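Local coordinates for aldose 1-epimerase (Caenorhabditis elegans, PDB 1LUR), which probably interconverts the alpha and beta anomers of aldose sugars such as galactose, at residues S123-A128 with D138-V143. Residues are numbered along the deposited sequence; the frame is centred on the assembly and turned at random.
Sequences SFSVRA and DAKIDV
Phe124, Val126 and Ala128 pair with Val143, Ile141 and Ala139 as the hydrogen-bonded sites of two antiparallel strands, neighbours in the large antiparallel sheet of the galactose-mutarotase fold. The example illustrates how one strand pair can carry an apolar, buried face and a polar one that opens toward solvent at Arg127. On the buried face, Val126 and Ile141 run alongside each other, CG1 of Val126 coming 4.2 Å from CB of Ile141; Trp112 touches both. The backbone between is closely knit: Ile141 N meets Val126 O at 2.7 Å with an N-H...O angle of 165°, while the closing bond from Ala139 N to Ala128 O is weak. Strands 113-118 and 152-160 flank the pair.

The other face carries Ser125, Arg127, Lys140 and Asp142; Ser125 is still buried, and the face opens toward Arg127. Arg127, exposed, lays one face of its guanidinium over the aliphatic chain of Lys140, NH2 being 3.6 Å from CD. Lys140 runs extended until its last torsion bends (chi4 -60°), bringing NZ to Asp142 in a salt bridge along the same strand. Both Lys140 and Ser125 donate to a single oxygen, Asp142 OD1. Lys140 NZ arrives on the syn side at 2.7 Å. Ser125 OG, equally close to OD1, comes from the opposite face of the carboxylate plane, 49° out of it. With an alanine here, the Lys140 ammonium would probably lose its counter-charge and the Ser125 hydroxyl its acceptor. At the edge of the Arg127 guanidinium, in its plane, a water sits 3.2 Å from NH1.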
loop_
_atom_site.group_PDB
_atom_site.type_symbol
_atom_site.label_atom_id
_atom_site.label_comp_id
_atom_site.label_asym_id
_atom_site.label_seq_id
_atom_site.Cartn_x
_atom_site.Cartn_y
_atom_site.Cartn_z
ATOM N N SER A 123 -12.417 -2.124 12.103
ATOM C CA SER A 123 -11.066 -2.408 12.564
ATOM C C SER A 123 -10.811 -3.905 12.519
ATOM O O SER A 123 -11.693 -4.705 12.835
ATOM C CB SER A 123 -10.853 -1.895 13.987
ATOM O OG SER A 123 -11.013 -0.487 14.061
ATOM N N PHE A 124 -9.600 -4.275 12.107
ATOM C CA PHE A 124 -9.196 -5.673 12.007
ATOM C C PHE A 124 -7.979 -5.879 12.889
ATOM O O PHE A 124 -7.192 -4.958 13.094
ATOM C CB PHE A 124 -8.795 -6.035 10.576
ATOM C CG PHE A 124 -9.875 -5.828 9.559
ATOM C CD1 PHE A 124 -9.817 -4.761 8.673
ATOM C CD2 PHE A 124 -10.942 -6.720 9.466
ATOM C CE1 PHE A 124 -10.802 -4.583 7.702
ATOM C CE2 PHE A 124 -11.933 -6.553 8.503
ATOM C CZ PHE A 124 -11.862 -5.480 7.617
ATOM N N SER A 125 -7.817 -7.089 13.411
ATOM C CA SER A 125 -6.674 -7.373 14.260
ATOM C C SER A 125 -6.141 -8.754 13.909
ATOM O O SER A 125 -6.882 -9.602 13.420
ATOM C CB SER A 125 -7.068 -7.323 15.735
ATOM O OG SER A 125 -5.919 -7.446 16.562
ATOM N N VAL A 126 -4.850 -8.962 14.134
ATOM C CA VAL A 126 -4.220 -10.242 13.841
ATOM C C VAL A 126 -2.885 -10.333 14.567
ATOM O O VAL A 126 -2.255 -9.315 14.858
ATOM C CB VAL A 126 -3.981 -10.416 12.322
ATOM C CG1 VAL A 126 -2.857 -9.500 11.853
ATOM C CG2 VAL A 126 -3.661 -11.874 12.010
ATOM N N ARG A 127 -2.464 -11.554 14.871
ATOM C CA ARG A 127 -1.205 -11.768 15.561
ATOM C C ARG A 127 -0.278 -12.546 14.651
ATOM O O ARG A 127 -0.725 -13.364 13.847
ATOM C CB ARG A 127 -1.420 -12.564 16.851
ATOM C CG ARG A 127 -2.192 -11.833 17.922
ATOM C CD ARG A 127 -2.510 -12.779 19.077
ATOM N NE ARG A 127 -3.130 -12.085 20.197
ATOM C CZ ARG A 127 -2.479 -11.284 21.031
ATOM N NH1 ARG A 127 -1.175 -11.076 20.881
ATOM N NH2 ARG A 127 -3.139 -10.681 22.012
ATOM N N ALA A 128 1.017 -12.295 14.788
ATOM C CA ALA A 128 2.012 -12.976 13.975
ATOM C C ALA A 128 3.330 -13.082 14.739
ATOM O O ALA A 128 3.745 -12.137 15.406
ATOM C CB ALA A 128 2.223 -12.215 12.665
ATOM N N ASP A 138 7.324 -11.200 17.576
ATOM C CA ASP A 138 5.894 -11.290 17.317
ATOM C C ASP A 138 5.266 -9.904 17.299
ATOM O O ASP A 138 5.954 -8.895 17.454
ATOM C CB ASP A 138 5.224 -12.137 18.400
ATOM C CG ASP A 138 5.512 -11.617 19.797
ATOM O OD1 ASP A 138 5.412 -10.390 20.005
ATOM O OD2 ASP A 138 5.829 -12.429 20.691
ATOM N N ALA A 139 3.952 -9.864 17.113
ATOM C CA ALA A 139 3.248 -8.597 17.082
ATOM C C ALA A 139 1.752 -8.790 16.976
ATOM O O ALA A 139 1.273 -9.753 16.374
ATOM C CB ALA A 139 3.735 -7.753 15.908
ATOM N N LYS A 140 1.022 -7.873 17.595
ATOM C CA LYS A 140 -0.427 -7.893 17.578
ATOM C C LYS A 140 -0.686 -6.661 16.721
ATOM O O LYS A 140 -0.370 -5.546 17.130
ATOM C CB LYS A 140 -1.005 -7.700 18.981
ATOM C CG LYS A 140 -2.527 -7.681 18.984
ATOM C CD LYS A 140 -3.096 -7.439 20.368
ATOM C CE LYS A 140 -4.600 -7.228 20.290
ATOM N NZ LYS A 140 -4.944 -6.048 19.449
ATOM N N ILE A 141 -1.227 -6.871 15.529
ATOM C CA ILE A 141 -1.503 -5.773 14.621
ATOM C C ILE A 141 -2.979 -5.451 14.462
ATOM O O ILE A 141 -3.807 -6.347 14.303
ATOM C CB ILE A 141 -0.917 -6.063 13.209
ATOM C CG1 ILE A 141 0.586 -6.333 13.303
ATOM C CG2 ILE A 141 -1.126 -4.871 12.288
ATOM C CD1 ILE A 141 0.943 -7.799 13.337
ATOM N N ASP A 142 -3.291 -4.157 14.500
ATOM C CA ASP A 142 -4.654 -3.675 14.354
ATOM C C ASP A 142 -4.679 -2.614 13.261
ATOM O O ASP A 142 -3.896 -1.666 13.286
ATOM C CB ASP A 142 -5.157 -3.087 15.676
ATOM C CG ASP A 142 -5.601 -4.158 16.655
ATOM O OD1 ASP A 142 -4.792 -5.056 16.979
ATOM O OD2 ASP A 142 -6.770 -4.104 17.098
ATOM N N VAL A 143 -5.573 -2.797 12.294
ATOM C CA VAL A 143 -5.717 -1.869 11.183
ATOM C C VAL A 143 -7.155 -1.373 11.112
ATOM O O VAL A 143 -8.099 -2.168 11.177
ATOM C CB VAL A 143 -5.356 -2.550 9.846
ATOM C CG1 VAL A 143 -5.858 -1.716 8.676
ATOM C CG2 VAL A 143 -3.847 -2.734 9.762
HETATM O O HOH W 1 1.297 -11.618 18.933
#